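PDB 3LY1: putative histidinol-phosphate aminotransferase from Erwinia carotovora atroseptica, which probably acts as a pyridoxal-phosphate-dependent aminotransferase of the histidinol-phosphate aminotransferase subfamily. Local coordinates for residues 70-75 with 237-242; 206-211 with 223-228. All blocks are in the same frame, centred on the assembly; numbering follows the deposited sequence.

Interaction 1. Residues 70-75 with 237-242; sequences SILLTA and RYVAGE
With CG of E242 anti to its own carbonyl carbon (chi1 -69°) and the chain extended beyond it (chi2 169°), the carboxylate is carried across to the outer edge of strand 71-74, where OE2 takes the backbone N-H of L73. L72 reaches the same glutamate by a different torsion: its CG stands anti to the backbone N (chi1 -177°), which brings CD1 within 3.8 Å of E242 CG. The hydrogen bond from L73 N to E242 OE2 is 2.8 Å long and almost straight at the hydrogen. It arrives on the anti side of the carboxylate oxygen, somewhat out of the carboxylate plane, and L73 CB lies beside the same E242 OE2 at 3.6 Å. A side chain thus occupies the place that the carbonyl of a further strand would take along this edge, the last strand of the sheet within this chain.

Water extends the grip. One water lies between I71 O, at 2.9 Å, and E242 OE1, at 3.1 Å, next to the second carboxylate oxygen. Another donates to both L73 O and G241 O, each at 2.8 Å, and so bridges the two backbones. Apolar contact is thinner: V239 CG2 faces L72 CD1 at 4.3 Å.

Here a loop side chain satisfies an outward-pointing N-H on the edge strand of the sheet, about 11 Å from the cofactor at the side chain of L73. The loop leaves helix 229-235, against which L72 packs through I232 and M235, and leads on to helix 246-255. L73 lies on helix 50-63, V239 on helix 76-88, and A240 N bonds to E79 of the second subunit, while strand 71-74 pairs on its inner side with strand 223-226.

Interaction 2. Residues 206-211 with 223-228; sequences ILLKTF and GYAVAH. With PLP (pyridoxal-5'-phosphate), chain E; EDO (1,2-ethanediol), chain H.
T210 OG1 donates to O2P of the pyridoxal phosphate over 2.6 Å and is also hydrogen-bonded to S212 OG, so the hydroxyl is held at the phosphate from within the chain. It stands at the end of an antiparallel beta ladder in the large mixed sheet of the class I/II aminotransferase fold, strand 206-210 against strand 223-226. The hydroxyl lies anti to the backbone N (chi1 -175°), a rotation that directs it to the phosphate. S77 and S78 belong to the same cofactor site.

Two hydrogen-bonded pairs, L207 with V226 and K209 with Y224, make four backbone bonds. The shortest joins V226 N to L207 O at 2.8 Å. L208 and A225 form a non-hydrogen-bonded pair between them, and L208 CD2 packs on A225 CB at 3.6 Å, on the sheet face that also carries T210 and is covered by helix 76-88. At the last pair, T210 with G223, the CA atoms come within 3.9 Å.

The other face carries K209 and Y224, whose side chains run side by side. K209 CB makes a CH-pi contact over the tyrosine ring, 4.0 Å from its centroid and 26° off the normal. Beyond CB the lysine bends at chi3 and chi4, and its ammonium forms a salt bridge with E184. Y224 OH bonds to H64 and, at 2.8 Å, to O1 of an ethanediol probably left from crystallisation, whose C1 also lies over a face of F211, 3.8 Å above the ring plane.

The two contacts lie side by side in one mixed sheet, their centres about 10 Å apart. The joint between them is probably made by two backbone hydrogen bonds, A225 N to L72 O and G223 N to T74 O. Outside the sheet lies the loop 237-242; then come strands 71-74, 223-226 and 206-210. Along the chain, both segments of interaction 2 fall within the 161 residues between the segments of interaction 1, and helix 229-235 leads from strand 223-226 to the loop 237-242. The edge strand 71-74 thus lies between the loop that meets the second subunit and the two strands leading to T210 at the cofactor phosphate.

Interaction 1. Residues 70-75 with 237-242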
loop_
_atom_site.group_PDB
_atom_site.type_symbol
_atom_site.label_atom_id
_atom_site.label_comp_id
_atom_site.label_asym_id
_atom_site.label_seq_id
_atom_site.Cartn_x
_atom_site.Cartn_y
_atom_site.Cartn_z
ATOM N N SER A 70 15.365 9.714 -7.212
ATOM C CA SER A 70 15.239 10.388 -5.937
ATOM C C SER A 70 13.789 10.442 -5.417
ATOM O O SER A 70 13.519 11.068 -4.375
ATOM C CB SER A 70 15.833 11.812 -6.053
ATOM O OG SER A 70 17.241 11.772 -5.836
ATOM N N ILE A 71 12.862 9.813 -6.129
ATOM C CA ILE A 71 11.455 9.706 -5.705
ATOM C C ILE A 71 11.072 8.235 -5.451
ATOM O O ILE A 71 11.331 7.371 -6.285
ATOM C CB ILE A 71 10.494 10.323 -6.761
ATOM C CG1 ILE A 71 10.807 11.793 -6.956
ATOM C CG2 ILE A 71 8.962 10.167 -6.367
ATOM C CD1 ILE A 71 10.814 12.613 -5.624
ATOM N N LEU A 72 10.449 7.957 -4.307
ATOM C CA LEU A 72 9.773 6.679 -4.056
ATOM C C LEU A 72 8.321 6.910 -3.744
ATOM O O LEU A 72 8.004 7.542 -2.726
ATOM C CB LEU A 72 10.385 5.904 -2.879
ATOM C CG LEU A 72 9.819 4.517 -2.568
ATOM C CD1 LEU A 72 10.190 3.503 -3.644
ATOM C CD2 LEU A 72 10.388 4.037 -1.227
ATOM N N LEU A 73 7.439 6.418 -4.618
ATOM C CA LEU A 73 6.005 6.502 -4.400
ATOM C C LEU A 73 5.559 5.438 -3.435
ATOM O O LEU A 73 6.018 4.276 -3.490
ATOM C CB LEU A 73 5.235 6.369 -5.724
ATOM C CG LEU A 73 5.025 7.579 -6.621
ATOM C CD1 LEU A 73 4.762 7.050 -8.032
ATOM C CD2 LEU A 73 3.921 8.526 -6.123
ATOM N N THR A 74 4.668 5.822 -2.530
ATOM C CA THR A 74 4.244 4.944 -1.450
ATOM C C THR A 74 2.746 5.114 -1.253
ATOM O O THR A 74 2.100 6.112 -1.747
ATOM C CB THR A 74 5.017 5.201 -0.082
ATOM O OG1 THR A 74 4.741 6.522 0.402
ATOM C CG2 THR A 74 6.598 5.011 -0.195
ATOM N N ALA A 75 2.156 4.125 -0.602
ATOM C CA ALA A 75 0.694 4.160 -0.346
ATOM C C ALA A 75 0.431 4.977 0.903
ATOM O O ALA A 75 0.382 4.456 2.024
ATOM C CB ALA A 75 0.097 2.744 -0.256
ATOM N N ARG A 237 13.636 -1.341 -0.879
ATOM C CA ARG A 237 13.731 -2.743 -0.538
ATOM C C ARG A 237 12.684 -3.142 0.533
ATOM O O ARG A 237 12.481 -4.320 0.771
ATOM C CB ARG A 237 15.178 -3.076 -0.139
ATOM C CG ARG A 237 16.161 -2.977 -1.343
ATOM C CD ARG A 237 17.637 -2.746 -0.964
ATOM N NE ARG A 237 18.244 -3.892 -0.320
ATOM C CZ ARG A 237 18.775 -4.938 -0.949
ATOM N NH1 ARG A 237 18.785 -5.005 -2.275
ATOM N NH2 ARG A 237 19.289 -5.932 -0.233
ATOM N N TYR A 238 11.991 -2.161 1.124
ATOM C CA TYR A 238 11.021 -2.380 2.200
ATOM C C TYR A 238 9.596 -2.029 1.837
ATOM O O TYR A 238 8.721 -1.967 2.711
ATOM C CB TYR A 238 11.489 -1.699 3.489
ATOM C CG TYR A 238 12.820 -2.260 3.872
ATOM C CD1 TYR A 238 12.923 -3.482 4.511
ATOM C CD2 TYR A 238 13.985 -1.620 3.511
ATOM C CE1 TYR A 238 14.157 -4.034 4.807
ATOM C CE2 TYR A 238 15.212 -2.182 3.791
ATOM C CZ TYR A 238 15.276 -3.375 4.435
ATOM O OH TYR A 238 16.509 -3.902 4.717
ATOM N N VAL A 239 9.355 -1.850 0.538
ATOM C CA VAL A 239 7.999 -1.766 -0.027
ATOM C C VAL A 239 7.944 -2.768 -1.187
ATOM O O VAL A 239 8.995 -3.220 -1.679
ATOM C CB VAL A 239 7.618 -0.342 -0.509
ATOM C CG1 VAL A 239 7.607 0.631 0.663
ATOM C CG2 VAL A 239 8.547 0.130 -1.632
ATOM N N ALA A 240 6.735 -3.173 -1.561
ATOM C CA ALA A 240 6.551 -4.164 -2.626
ATOM C C ALA A 240 6.374 -3.406 -3.951
ATOM O O ALA A 240 5.292 -3.339 -4.572
ATOM C CB ALA A 240 5.370 -5.104 -2.324
ATOM N N GLY A 241 7.467 -2.802 -4.361
ATOM C CA GLY A 241 7.486 -1.976 -5.536
ATOM C C GLY A 241 6.688 -0.711 -5.353
ATOM O O GLY A 241 6.316 -0.326 -4.235
ATOM N N GLU A 242 6.490 -0.026 -6.466
ATOM C CA GLU A 242 5.655 1.155 -6.504
ATOM C C GLU A 242 4.417 0.766 -7.301
ATOM O O GLU A 242 4.424 0.784 -8.529
ATOM C CB GLU A 242 6.400 2.317 -7.166
ATOM C CG GLU A 242 7.569 2.841 -6.327
ATOM C CD GLU A 242 8.468 3.810 -7.073
ATOM O OE1 GLU A 242 9.292 3.323 -7.895
ATOM O OE2 GLU A 242 8.330 5.049 -6.862
HETATM O O HOH W 1 8.852 6.882 -8.459
HETATM O O HOH W 2 11.960 4.623 -7.048
HETATM O O HOH W 3 5.387 1.742 -2.565
#

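Interaction 2. Residues 206-211 with 223-228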
loop_
_atom_site.group_PDB
_atom_site.type_symbol
_atom_site.label_atom_id
_atom_site.label_comp_id
_atom_site.label_asym_id
_atom_site.label_seq_id
_atom_site.Cartn_x
_atom_site.Cartn_y
_atom_site.Cartn_z
ATOM N N ILE A 206 15.672 12.225 4.467
ATOM C CA ILE A 206 14.455 11.677 3.832
ATOM C C ILE A 206 13.312 12.689 4.110
ATOM O O ILE A 206 12.966 12.982 5.261
ATOM C CB ILE A 206 14.120 10.228 4.408
ATOM C CG1 ILE A 206 15.261 9.243 4.125
ATOM C CG2 ILE A 206 12.763 9.687 3.909
ATOM C CD1 ILE A 206 15.310 7.956 5.111
ATOM N N LEU A 207 12.778 13.257 3.044
ATOM C CA LEU A 207 11.582 14.073 3.092
ATOM C C LEU A 207 10.403 13.199 2.763
ATOM O O LEU A 207 10.394 12.493 1.742
ATOM C CB LEU A 207 11.664 15.193 2.080
ATOM C CG LEU A 207 10.441 16.057 1.811
ATOM C CD1 LEU A 207 9.935 16.713 3.110
ATOM C CD2 LEU A 207 10.800 17.092 0.770
ATOM N N LEU A 208 9.395 13.261 3.603
ATOM C CA LEU A 208 8.156 12.527 3.371
ATOM C C LEU A 208 7.044 13.519 3.135
ATOM O O LEU A 208 6.894 14.518 3.897
ATOM C CB LEU A 208 7.822 11.657 4.557
ATOM C CG LEU A 208 8.793 10.526 4.889
ATOM C CD1 LEU A 208 8.337 9.879 6.131
ATOM C CD2 LEU A 208 8.986 9.499 3.700
ATOM N N LYS A 209 6.273 13.222 2.090
ATOM C CA LYS A 209 5.120 14.023 1.729
ATOM C C LYS A 209 3.946 13.128 1.354
ATOM O O LYS A 209 4.098 11.919 1.141
ATOM C CB LYS A 209 5.472 15.043 0.621
ATOM C CG LYS A 209 6.262 16.278 1.180
ATOM C CD LYS A 209 6.533 17.374 0.152
ATOM C CE LYS A 209 5.234 18.104 -0.233
ATOM N NZ LYS A 209 4.741 19.042 0.844
ATOM N N THR A 210 2.753 13.715 1.343
ATOM C CA THR A 210 1.512 12.964 1.143
ATOM C C THR A 210 0.526 13.816 0.349
ATOM O O THR A 210 0.613 15.020 0.401
ATOM C CB THR A 210 0.878 12.545 2.474
ATOM O OG1 THR A 210 -0.273 11.715 2.222
ATOM C CG2 THR A 210 0.499 13.759 3.309
ATOM N N PHE A 211 -0.390 13.172 -0.379
ATOM C CA PHE A 211 -1.544 13.835 -1.013
ATOM C C PHE A 211 -2.796 13.873 -0.092
ATOM O O PHE A 211 -3.883 14.304 -0.504
ATOM C CB PHE A 211 -1.875 13.138 -2.327
ATOM C CG PHE A 211 -0.942 13.475 -3.464
ATOM C CD1 PHE A 211 0.292 12.841 -3.627
ATOM C CD2 PHE A 211 -1.300 14.430 -4.374
ATOM C CE1 PHE A 211 1.127 13.178 -4.700
ATOM C CE2 PHE A 211 -0.477 14.760 -5.462
ATOM C CZ PHE A 211 0.738 14.137 -5.620
ATOM N N GLY A 223 1.374 8.819 -1.329
ATOM C CA GLY A 223 2.403 9.659 -0.760
ATOM C C GLY A 223 3.719 9.327 -1.423
ATOM O O GLY A 223 3.755 8.545 -2.378
ATOM N N TYR A 224 4.800 9.943 -0.942
ATOM C CA TYR A 224 6.111 9.722 -1.531
ATOM C C TYR A 224 7.238 10.165 -0.589
ATOM O O TYR A 224 7.001 10.899 0.400
ATOM C CB TYR A 224 6.248 10.385 -2.916
ATOM C CG TYR A 224 6.097 11.883 -2.941
ATOM C CD1 TYR A 224 4.849 12.477 -2.908
ATOM C CD2 TYR A 224 7.211 12.715 -3.002
ATOM C CE1 TYR A 224 4.699 13.851 -2.956
ATOM C CE2 TYR A 224 7.072 14.100 -3.015
ATOM C CZ TYR A 224 5.820 14.667 -3.014
ATOM O OH TYR A 224 5.704 16.038 -3.038
ATOM N N ALA A 225 8.429 9.634 -0.863
ATOM C CA ALA A 225 9.683 10.083 -0.248
ATOM C C ALA A 225 10.558 10.787 -1.307
ATOM O O ALA A 225 10.546 10.434 -2.509
ATOM C CB ALA A 225 10.424 8.932 0.412
ATOM N N VAL A 226 11.303 11.787 -0.859
ATOM C CA VAL A 226 12.338 12.449 -1.645
ATOM C C VAL A 226 13.671 12.290 -0.919
ATOM O O VAL A 226 13.767 12.526 0.307
ATOM C CB VAL A 226 12.011 13.925 -1.895
ATOM C CG1 VAL A 226 12.962 14.498 -2.984
ATOM C CG2 VAL A 226 10.503 14.119 -2.242
ATOM N N ALA A 227 14.695 11.791 -1.618
ATOM C CA ALA A 227 16.002 11.627 -0.989
ATOM C C ALA A 227 17.076 11.428 -2.051
ATOM O O ALA A 227 16.768 11.314 -3.235
ATOM C CB ALA A 227 15.976 10.446 -0.022
ATOM N N HIS A 228 18.337 11.334 -1.629
ATOM C CA HIS A 228 19.407 10.991 -2.567
ATOM C C HIS A 228 19.053 9.617 -3.160
ATOM O O HIS A 228 18.436 8.805 -2.483
ATOM C CB HIS A 228 20.752 10.946 -1.833
ATOM C CG HIS A 228 21.944 10.771 -2.734
ATOM N ND1 HIS A 228 22.529 9.541 -2.972
ATOM C CD2 HIS A 228 22.698 11.681 -3.391
ATOM C CE1 HIS A 228 23.567 9.702 -3.778
ATOM N NE2 HIS A 228 23.686 10.992 -4.055
HETATM N N1 PLP E . 2.640 12.163 8.853
HETATM C C2 PLP E . 1.869 12.933 9.701
HETATM C C2A PLP E . 2.542 14.017 10.505
HETATM C C3 PLP E . 0.506 12.651 9.802
HETATM O O3 PLP E . -0.249 13.396 10.650
HETATM C C4 PLP E . -0.055 11.600 9.045
HETATM C C4A PLP E . -1.544 11.367 9.041
HETATM O O4A PLP E . -2.069 11.292 10.140
HETATM C C5 PLP E . 0.747 10.825 8.199
HETATM C C6 PLP E . 2.108 11.128 8.138
HETATM C C5A PLP E . 0.201 9.677 7.378
HETATM O O4P PLP E . -0.788 10.056 6.402
HETATM P P PLP E . -0.943 9.255 5.030
HETATM O O1P PLP E . -0.590 7.808 5.176
HETATM O O2P PLP E . -0.014 10.010 4.116
HETATM O O3P PLP E . -2.408 9.496 4.702
HETATM C C1 EDO H . 2.606 16.780 -3.626
HETATM O O1 EDO H . 3.247 17.279 -2.457
HETATM C C2 EDO H . 3.101 17.581 -4.819
HETATM O O2 EDO H . 2.349 18.787 -4.874
#